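Replication protein (Sphinx1.76-related DNA, PDB 6H24) probably initiates plasmid DNA replication, as Rep-family initiators do, this chain being its N-terminal winged-helix (WH1) domain, seen as a dimer. Local coordinates at residues A[16-27]-A[66-77]; A[92-100]-A[110-118]. One frame throughout, in Å; residues are numbered along the deposited sequence.

Contact 1 of 2, residues A[16-27]-A[66-77]; sequences NLALVEQRLILL and ALKDACKDLFAR
Leu24 enters helix 66-75 as a knob into a hole, where two helices of the winged-helix WH1 domain cross at -95°, their axes 8.9 Å apart at closest approach. Its hole is formed by Leu67, Ala70, Cys71 and Leu74. With CG anti to the backbone N (chi1 170°), Leu24 brings CD2 to 3.7 Å from Cys71 SG. Apolar contacts continue on the flanks. Both methyls of Val20 rest on Ala70 CB. Ile25 crosses Leu74 at about a right angle, and Leu17 CD1 lies 3.5 Å from Arg77 CD. Val109 and Ile111 of strand 108-113 pack on Cys71, which places the sheet beside the crossing.

The charged part is a salt bridge. Arg77 grips Glu21 side-on, with the carboxylate and guanidinium nearly coplanar. Arg77 NE meets Glu21 OE2 at 2.8 Å, almost straight, and Arg77 NH2 meets Glu21 OE1 at 2.9 Å. Both oxygens use their syn lone pairs. The backbone of Asn16 and Leu17 lies over one guanidinium face.

The N-cap residue adds a further bond: Ala18 N donates to Glu21 OE1 from above the carboxylate plane. Water 2 joins that same oxygen to Asp73 OD2.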
loop_
_atom_site.group_PDB
_atom_site.type_symbol
_atom_site.label_atom_id
_atom_site.label_comp_id
_atom_site.label_asym_id
_atom_site.label_seq_id
_atom_site.Cartn_x
_atom_site.Cartn_y
_atom_site.Cartn_z
ATOM N N ASN A 16 -13.479 12.178 4.572
ATOM C CA ASN A 16 -13.561 11.272 5.711
ATOM C C ASN A 16 -12.354 11.383 6.628
ATOM O O ASN A 16 -12.422 10.938 7.780
ATOM C CB ASN A 16 -13.659 9.822 5.233
ATOM C CG ASN A 16 -14.758 9.615 4.218
ATOM O OD1 ASN A 16 -15.831 10.207 4.315
ATOM N ND2 ASN A 16 -14.491 8.770 3.229
ATOM N N LEU A 17 -11.252 11.950 6.144
ATOM C CA LEU A 17 -10.055 12.057 6.958
ATOM C C LEU A 17 -10.279 13.059 8.081
ATOM O O LEU A 17 -10.845 14.134 7.871
ATOM C CB LEU A 17 -8.867 12.511 6.110
ATOM C CG LEU A 17 -8.069 11.453 5.355
ATOM C CD1 LEU A 17 -8.983 10.581 4.508
ATOM C CD2 LEU A 17 -6.987 12.125 4.516
ATOM N N ALA A 18 -9.799 12.720 9.272
ATOM C CA ALA A 18 -9.750 13.685 10.359
ATOM C C ALA A 18 -8.755 14.801 10.047
ATOM O O ALA A 18 -7.865 14.662 9.200
ATOM C CB ALA A 18 -9.371 12.990 11.669
ATOM N N LEU A 19 -8.920 15.929 10.748
ATOM C CA LEU A 19 -8.028 17.064 10.538
ATOM C C LEU A 19 -6.569 16.660 10.725
ATOM O O LEU A 19 -5.704 17.078 9.952
ATOM C CB LEU A 19 -8.393 18.201 11.493
ATOM C CG LEU A 19 -7.545 19.471 11.427
ATOM C CD1 LEU A 19 -7.606 20.113 10.050
ATOM C CD2 LEU A 19 -7.987 20.459 12.505
ATOM N N VAL A 20 -6.275 15.844 11.742
ATOM C CA VAL A 20 -4.880 15.491 11.991
ATOM C C VAL A 20 -4.319 14.681 10.824
ATOM O O VAL A 20 -3.127 14.777 10.506
ATOM C CB VAL A 20 -4.723 14.732 13.320
ATOM C CG1 VAL A 20 -5.492 13.420 13.296
ATOM C CG2 VAL A 20 -3.241 14.523 13.613
ATOM N N GLU A 21 -5.157 13.872 10.174
ATOM C CA GLU A 21 -4.701 13.107 9.019
ATOM C C GLU A 21 -4.439 14.022 7.829
ATOM O O GLU A 21 -3.477 13.819 7.083
ATOM C CB GLU A 21 -5.733 12.051 8.649
ATOM C CG GLU A 21 -5.937 10.945 9.668
ATOM C CD GLU A 21 -7.115 10.084 9.279
ATOM O OE1 GLU A 21 -8.213 10.280 9.845
ATOM O OE2 GLU A 21 -6.948 9.228 8.385
ATOM N N GLN A 22 -5.301 15.023 7.633
ATOM C CA GLN A 22 -5.060 16.026 6.603
ATOM C C GLN A 22 -3.751 16.758 6.852
ATOM O O GLN A 22 -2.971 16.992 5.919
ATOM C CB GLN A 22 -6.220 17.019 6.560
ATOM C CG GLN A 22 -7.546 16.378 6.220
ATOM C CD GLN A 22 -8.661 17.386 6.085
ATOM O OE1 GLN A 22 -8.441 18.593 6.176
ATOM N NE2 GLN A 22 -9.873 16.893 5.862
ATOM N N ARG A 23 -3.483 17.109 8.108
ATOM C CA ARG A 23 -2.261 17.828 8.433
ATOM C C ARG A 23 -1.040 16.925 8.320
ATOM O O ARG A 23 0.035 17.385 7.915
ATOM C CB ARG A 23 -2.383 18.434 9.829
ATOM C CG ARG A 23 -3.343 19.613 9.851
ATOM C CD ARG A 23 -3.581 20.110 11.250
ATOM N NE ARG A 23 -4.307 21.374 11.268
ATOM C CZ ARG A 23 -4.763 21.947 12.377
ATOM N NH1 ARG A 23 -4.583 21.348 13.546
ATOM N NH2 ARG A 23 -5.410 23.102 12.316
ATOM N N LEU A 24 -1.176 15.646 8.671
ATOM C CA LEU A 24 -0.082 14.706 8.445
ATOM C C LEU A 24 0.336 14.728 6.977
ATOM O O LEU A 24 1.530 14.791 6.652
ATOM C CB LEU A 24 -0.508 13.303 8.871
ATOM C CG LEU A 24 0.420 12.153 8.481
ATOM C CD1 LEU A 24 1.742 12.240 9.210
ATOM C CD2 LEU A 24 -0.259 10.827 8.786
ATOM N N ILE A 25 -0.644 14.662 6.074
ATOM C CA ILE A 25 -0.346 14.664 4.641
ATOM C C ILE A 25 0.280 15.989 4.223
ATOM O O ILE A 25 1.287 16.015 3.501
ATOM C CB ILE A 25 -1.619 14.346 3.834
ATOM C CG1 ILE A 25 -2.006 12.880 4.029
ATOM C CG2 ILE A 25 -1.422 14.655 2.349
ATOM C CD1 ILE A 25 -3.380 12.539 3.485
ATOM N N LEU A 26 -0.311 17.109 4.656
ATOM C CA LEU A 26 0.238 18.418 4.307
ATOM C C LEU A 26 1.675 18.549 4.799
ATOM O O LEU A 26 2.542 19.070 4.085
ATOM C CB LEU A 26 -0.635 19.538 4.888
ATOM N N LEU A 27 1.946 18.090 6.022
ATOM C CA LEU A 27 3.290 18.208 6.571
ATOM C C LEU A 27 4.285 17.360 5.791
ATOM O O LEU A 27 5.429 17.777 5.585
ATOM C CB LEU A 27 3.287 17.799 8.045
ATOM C CG LEU A 27 2.558 18.739 9.002
ATOM C CD1 LEU A 27 2.356 18.021 10.333
ATOM C CD2 LEU A 27 3.316 20.041 9.192
ATOM N N ALA A 66 -0.481 12.422 18.475
ATOM C CA ALA A 66 -1.512 12.711 17.487
ATOM C C ALA A 66 -1.080 12.268 16.096
ATOM O O ALA A 66 -1.865 11.657 15.360
ATOM C CB ALA A 66 -1.824 14.210 17.487
ATOM N N LEU A 67 0.168 12.550 15.728
ATOM C CA LEU A 67 0.682 12.106 14.438
ATOM C C LEU A 67 0.766 10.588 14.365
ATOM O O LEU A 67 0.389 9.982 13.354
ATOM C CB LEU A 67 2.061 12.710 14.205
ATOM C CG LEU A 67 2.162 14.203 13.935
ATOM C CD1 LEU A 67 3.631 14.526 13.819
ATOM C CD2 LEU A 67 1.403 14.588 12.678
ATOM N N LYS A 68 1.254 9.957 15.432
ATOM C CA LYS A 68 1.344 8.502 15.468
ATOM C C LYS A 68 -0.024 7.871 15.259
ATOM O O LYS A 68 -0.178 6.929 14.468
ATOM C CB LYS A 68 1.947 8.092 16.811
ATOM C CG LYS A 68 2.353 6.655 16.952
ATOM C CD LYS A 68 3.267 6.532 18.159
ATOM C CE LYS A 68 3.368 5.103 18.632
ATOM N NZ LYS A 68 4.139 4.975 19.902
ATOM N N ASP A 69 -1.039 8.388 15.956
ATOM C CA ASP A 69 -2.396 7.872 15.807
ATOM C C ASP A 69 -2.981 8.194 14.436
ATOM O O ASP A 69 -3.740 7.394 13.883
ATOM C CB ASP A 69 -3.289 8.426 16.918
ATOM C CG ASP A 69 -2.975 7.821 18.274
ATOM O OD1 ASP A 69 -3.210 8.495 19.297
ATOM O OD2 ASP A 69 -2.460 6.686 18.313
ATOM N N ALA A 70 -2.663 9.371 13.880
ATOM C CA ALA A 70 -3.157 9.722 12.549
ATOM C C ALA A 70 -2.598 8.786 11.483
ATOM O O ALA A 70 -3.300 8.433 10.526
ATOM C CB ALA A 70 -2.789 11.166 12.217
ATOM N N CYS A 71 -1.334 8.381 11.626
ATOM C CA CYS A 71 -0.750 7.413 10.699
ATOM C C CYS A 71 -1.571 6.132 10.661
ATOM O O CYS A 71 -1.901 5.620 9.585
ATOM C CB CYS A 71 0.692 7.106 11.103
ATOM S SG CYS A 71 1.873 8.403 10.647
ATOM N N LYS A 72 -1.909 5.595 11.833
ATOM C CA LYS A 72 -2.682 4.359 11.881
ATOM C C LYS A 72 -4.055 4.546 11.248
ATOM O O LYS A 72 -4.525 3.682 10.498
ATOM C CB LYS A 72 -2.816 3.889 13.329
ATOM N N ASP A 73 -4.720 5.659 11.547
ATOM C CA ASP A 73 -6.053 5.893 11.003
ATOM C C ASP A 73 -6.007 6.020 9.483
ATOM O O ASP A 73 -6.863 5.475 8.775
ATOM C CB ASP A 73 -6.652 7.151 11.638
ATOM C CG ASP A 73 -6.993 6.967 13.114
ATOM O OD1 ASP A 73 -6.864 5.835 13.635
ATOM O OD2 ASP A 73 -7.384 7.965 13.758
ATOM N N LEU A 74 -5.013 6.735 8.961
ATOM C CA LEU A 74 -4.885 6.898 7.515
ATOM C C LEU A 74 -4.553 5.574 6.838
ATOM O O LEU A 74 -5.061 5.273 5.750
ATOM C CB LEU A 74 -3.804 7.940 7.219
ATOM C CG LEU A 74 -3.536 8.254 5.749
ATOM C CD1 LEU A 74 -4.809 8.737 5.100
ATOM C CD2 LEU A 74 -2.431 9.290 5.592
ATOM N N PHE A 75 -3.680 4.785 7.461
ATOM C CA PHE A 75 -3.290 3.474 6.943
ATOM C C PHE A 75 -4.487 2.537 6.811
ATOM O O PHE A 75 -4.498 1.674 5.930
ATOM C CB PHE A 75 -2.208 2.931 7.883
ATOM C CG PHE A 75 -1.622 1.609 7.488
ATOM C CD1 PHE A 75 -0.582 1.526 6.583
ATOM C CD2 PHE A 75 -2.072 0.448 8.088
ATOM C CE1 PHE A 75 -0.022 0.310 6.259
ATOM C CE2 PHE A 75 -1.518 -0.780 7.763
ATOM C CZ PHE A 75 -0.492 -0.849 6.847
ATOM N N ALA A 76 -5.526 2.720 7.627
ATOM C CA ALA A 76 -6.690 1.847 7.568
ATOM C C ALA A 76 -7.645 2.161 6.423
ATOM O O ALA A 76 -8.526 1.341 6.134
ATOM C CB ALA A 76 -7.459 1.927 8.887
ATOM N N ARG A 77 -7.490 3.302 5.760
ATOM C CA ARG A 77 -8.475 3.757 4.789
ATOM C C ARG A 77 -8.221 3.184 3.392
ATOM O O ARG A 77 -7.120 2.739 3.054
ATOM C CB ARG A 77 -8.474 5.284 4.735
ATOM C CG ARG A 77 -8.806 5.923 6.075
ATOM C CD ARG A 77 -9.060 7.401 5.942
ATOM N NE ARG A 77 -9.247 8.013 7.248
ATOM C CZ ARG A 77 -10.404 8.051 7.895
ATOM N NH1 ARG A 77 -11.492 7.520 7.351
ATOM N NH2 ARG A 77 -10.477 8.618 9.090
HETATM O O HOH W 1 -12.238 6.473 4.586
HETATM O O HOH W 2 -8.144 10.047 12.543
#

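Contact 2 of 2, residues A[92-100]-A[110-118]; sequences ITSRWVSQI and EIIFAPAVV
Val97 and Phe113 form a non-hydrogen-bonded pair in the antiparallel beta hairpin of strands 97-103 and 108-113, the wing of this winged-helix domain. Their side chains diverge, yet Val97 CG1 still reaches Phe113 CD1 at 4.1 Å. The Phe113 ring turns its edge to Trp96 O. That carbonyl also takes a nearly straight bond from Ala114 N at 3.0 Å, with the donor above the carbonyl plane.

Further along, Ile100 and Ile111 pair on one face of the sheet and meet through their CG2 methyls. Both place CG1 between the backbone N and the carbonyl carbon (chi1 58° and 65°), which leaves CG2 beside the N. Gln99 and Ile112 lie on the other face. The Gln99 chain is extended, and its amide NE2 comes to 3.6 Å from Ile112 CD1. Ser98 OG also comes to Ile112, 3.7 Å from its CB.

Trp96 CB is directed away from 110-118, and its indole packs on Leu17, Leu74 and Arg77, with an edge-to-face contact to Phe79. Arg95 bonds to Phe75 O of the second subunit.

At the open end of the hairpin, where the chain enters and leaves it, Ser94 lies by Ala116. Ser94 OG donates to Arg95 O on a lone pair in the carbonyl plane. Water 3 donates to Ser94 OG and accepts from Ala116 N at 2.9 Å.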
loop_
_atom_site.group_PDB
_atom_site.type_symbol
_atom_site.label_atom_id
_atom_site.label_comp_id
_atom_site.label_asym_id
_atom_site.label_seq_id
_atom_site.Cartn_x
_atom_site.Cartn_y
_atom_site.Cartn_z
ATOM N N ILE A 92 -10.828 -0.713 -9.410
ATOM C CA ILE A 92 -9.655 -0.614 -8.545
ATOM C C ILE A 92 -10.048 -0.245 -7.120
ATOM O O ILE A 92 -10.958 0.565 -6.898
ATOM C CB ILE A 92 -8.662 0.428 -9.098
ATOM C CG1 ILE A 92 -8.108 -0.045 -10.442
ATOM C CG2 ILE A 92 -7.541 0.689 -8.118
ATOM C CD1 ILE A 92 -7.308 1.008 -11.166
ATOM N N THR A 93 -9.354 -0.841 -6.154
ATOM C CA THR A 93 -9.361 -0.371 -4.773
ATOM C C THR A 93 -7.929 -0.053 -4.359
ATOM O O THR A 93 -7.023 -0.869 -4.565
ATOM C CB THR A 93 -9.976 -1.402 -3.834
ATOM O OG1 THR A 93 -11.288 -1.735 -4.298
ATOM C CG2 THR A 93 -10.064 -0.846 -2.423
ATOM N N SER A 94 -7.727 1.125 -3.763
ATOM C CA SER A 94 -6.399 1.612 -3.416
ATOM C C SER A 94 -6.358 2.051 -1.963
ATOM O O SER A 94 -7.370 2.465 -1.398
ATOM C CB SER A 94 -5.975 2.811 -4.304
ATOM O OG SER A 94 -4.692 3.310 -3.947
ATOM N N ARG A 95 -5.173 1.944 -1.367
ATOM C CA ARG A 95 -4.869 2.603 -0.113
ATOM C C ARG A 95 -4.499 4.066 -0.353
ATOM O O ARG A 95 -4.226 4.485 -1.480
ATOM C CB ARG A 95 -3.711 1.899 0.598
ATOM C CG ARG A 95 -4.003 0.461 1.035
ATOM C CD ARG A 95 -5.168 0.407 1.987
ATOM N NE ARG A 95 -5.412 -0.949 2.470
ATOM C CZ ARG A 95 -6.372 -1.275 3.312
ATOM N NH1 ARG A 95 -7.183 -0.348 3.812
ATOM N NH2 ARG A 95 -6.519 -2.540 3.684
ATOM N N TRP A 96 -4.494 4.845 0.733
ATOM C CA TRP A 96 -3.858 6.160 0.714
ATOM C C TRP A 96 -2.345 6.032 0.871
ATOM O O TRP A 96 -1.580 6.691 0.157
ATOM C CB TRP A 96 -4.414 7.036 1.843
ATOM C CG TRP A 96 -5.792 7.539 1.621
ATOM C CD1 TRP A 96 -6.952 6.828 1.718
ATOM C CD2 TRP A 96 -6.175 8.888 1.309
ATOM N NE1 TRP A 96 -8.031 7.643 1.472
ATOM C CE2 TRP A 96 -7.581 8.913 1.216
ATOM C CE3 TRP A 96 -5.463 10.072 1.107
ATOM C CZ2 TRP A 96 -8.290 10.073 0.914
ATOM C CZ3 TRP A 96 -6.169 11.222 0.806
ATOM C CH2 TRP A 96 -7.568 11.217 0.717
ATOM N N VAL A 97 -1.906 5.181 1.795
ATOM C CA VAL A 97 -0.499 4.956 2.091
ATOM C C VAL A 97 -0.249 3.448 2.119
ATOM O O VAL A 97 -1.100 2.675 2.572
ATOM C CB VAL A 97 -0.094 5.611 3.431
ATOM C CG1 VAL A 97 -0.107 7.128 3.333
ATOM C CG2 VAL A 97 -1.038 5.161 4.559
ATOM N N SER A 98 0.904 3.031 1.602
ATOM C CA SER A 98 1.285 1.627 1.602
ATOM C C SER A 98 2.052 1.222 2.852
ATOM O O SER A 98 2.163 0.018 3.136
ATOM C CB SER A 98 2.152 1.321 0.378
ATOM O OG SER A 98 3.288 2.171 0.348
ATOM N N GLN A 99 2.585 2.189 3.596
ATOM C CA GLN A 99 3.522 1.931 4.676
ATOM C C GLN A 99 3.513 3.126 5.610
ATOM O O GLN A 99 3.461 4.269 5.149
ATOM C CB GLN A 99 4.942 1.714 4.128
ATOM C CG GLN A 99 6.007 1.310 5.147
ATOM C CD GLN A 99 7.391 1.206 4.529
ATOM O OE1 GLN A 99 8.345 1.851 4.983
ATOM N NE2 GLN A 99 7.507 0.410 3.484
ATOM N N ILE A 100 3.604 2.852 6.912
ATOM C CA ILE A 100 3.757 3.887 7.930
ATOM C C ILE A 100 4.837 3.447 8.907
ATOM O O ILE A 100 5.194 2.270 8.991
ATOM C CB ILE A 100 2.439 4.161 8.681
ATOM C CG1 ILE A 100 1.925 2.876 9.347
ATOM C CG2 ILE A 100 1.403 4.739 7.727
ATOM C CD1 ILE A 100 0.719 3.065 10.236
ATOM N N GLU A 110 6.861 8.337 9.549
ATOM C CA GLU A 110 7.241 8.122 8.161
ATOM C C GLU A 110 6.046 7.533 7.427
ATOM O O GLU A 110 5.365 6.659 7.961
ATOM C CB GLU A 110 8.410 7.144 8.031
ATOM C CG GLU A 110 9.779 7.707 8.259
ATOM C CD GLU A 110 10.847 6.710 7.860
ATOM O OE1 GLU A 110 10.487 5.639 7.317
ATOM O OE2 GLU A 110 12.034 6.982 8.104
ATOM N N ILE A 111 5.823 7.959 6.187
ATOM C CA ILE A 111 4.760 7.386 5.374
ATOM C C ILE A 111 5.253 7.224 3.943
ATOM O O ILE A 111 6.153 7.937 3.495
ATOM C CB ILE A 111 3.460 8.227 5.384
ATOM C CG1 ILE A 111 3.659 9.601 4.734
ATOM C CG2 ILE A 111 2.942 8.402 6.812
ATOM C CD1 ILE A 111 2.359 10.370 4.564
ATOM N N ILE A 112 4.674 6.264 3.234
ATOM C CA ILE A 112 4.814 6.166 1.787
ATOM C C ILE A 112 3.425 6.220 1.168
ATOM O O ILE A 112 2.555 5.423 1.528
ATOM C CB ILE A 112 5.533 4.885 1.341
ATOM C CG1 ILE A 112 6.862 4.701 2.076
ATOM C CG2 ILE A 112 5.778 4.952 -0.169
ATOM C CD1 ILE A 112 7.638 3.457 1.648
ATOM N N PHE A 113 3.220 7.139 0.233
ATOM C CA PHE A 113 1.940 7.204 -0.456
ATOM C C PHE A 113 1.789 6.054 -1.440
ATOM O O PHE A 113 2.751 5.631 -2.087
ATOM C CB PHE A 113 1.798 8.538 -1.187
ATOM C CG PHE A 113 1.555 9.694 -0.275
ATOM C CD1 PHE A 113 0.330 9.847 0.354
ATOM C CD2 PHE A 113 2.550 10.621 -0.024
ATOM C CE1 PHE A 113 0.098 10.910 1.205
ATOM C CE2 PHE A 113 2.324 11.688 0.828
ATOM C CZ PHE A 113 1.095 11.841 1.435
ATOM N N ALA A 114 0.556 5.564 -1.560
ATOM C CA ALA A 114 0.234 4.552 -2.547
ATOM C C ALA A 114 0.351 5.130 -3.954
ATOM O O ALA A 114 0.157 6.332 -4.161
ATOM C CB ALA A 114 -1.174 4.022 -2.320
ATOM N N PRO A 115 0.649 4.292 -4.950
ATOM C CA PRO A 115 0.919 4.856 -6.289
ATOM C C PRO A 115 -0.262 5.567 -6.924
ATOM O O PRO A 115 -0.054 6.502 -7.703
ATOM C CB PRO A 115 1.360 3.637 -7.114
ATOM C CG PRO A 115 0.924 2.425 -6.332
ATOM C CD PRO A 115 0.891 2.839 -4.882
ATOM N N ALA A 116 -1.499 5.191 -6.608
ATOM C CA ALA A 116 -2.636 5.894 -7.193
ATOM C C ALA A 116 -2.748 7.325 -6.681
ATOM O O ALA A 116 -3.289 8.197 -7.384
ATOM C CB ALA A 116 -3.930 5.142 -6.882
ATOM N N VAL A 117 -2.259 7.579 -5.471
ATOM C CA VAL A 117 -2.380 8.888 -4.844
ATOM C C VAL A 117 -1.257 9.828 -5.273
ATOM O O VAL A 117 -1.473 11.042 -5.380
ATOM C CB VAL A 117 -2.410 8.698 -3.317
ATOM C CG1 VAL A 117 -2.375 10.034 -2.606
ATOM C CG2 VAL A 117 -3.656 7.902 -2.918
ATOM N N VAL A 118 -0.072 9.277 -5.545
ATOM C CA VAL A 118 1.093 10.106 -5.856
ATOM C C VAL A 118 0.788 11.193 -6.891
ATOM O O VAL A 118 1.180 12.349 -6.672
ATOM C CB VAL A 118 2.272 9.217 -6.265
ATOM C CG1 VAL A 118 3.391 10.052 -6.844
ATOM C CG2 VAL A 118 2.789 8.396 -5.084
HETATM O O HOH W 3 -2.349 2.675 -5.339
HETATM O O HOH W 4 3.553 2.925 -2.264
HETATM O O HOH W 5 7.792 3.768 7.135
#

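Overall arrangement
Contact 1 closes before contact 2 opens along the chain, and their centres are about 13 Å apart. Contact 1 joins helices 19-34 and 60-75. Contact 2 joins strands 97-103 and 108-113, with residues 92-95 belonging to the neighbouring two-stranded sheet. The two meet directly. Helix 60-75 and the residues after it lie against 92-100: Val97 touches Phe75, and Arg77 O probably bonds to Arg95 NH1. Helix 19-34 reaches strand 108-113 through Ile25 on Phe113. Both contacts also reach the second subunit, where residues of 92-100 pair with a strand of that chain. The helical core is thus tied to a beta sheet that continues across the dimer interface.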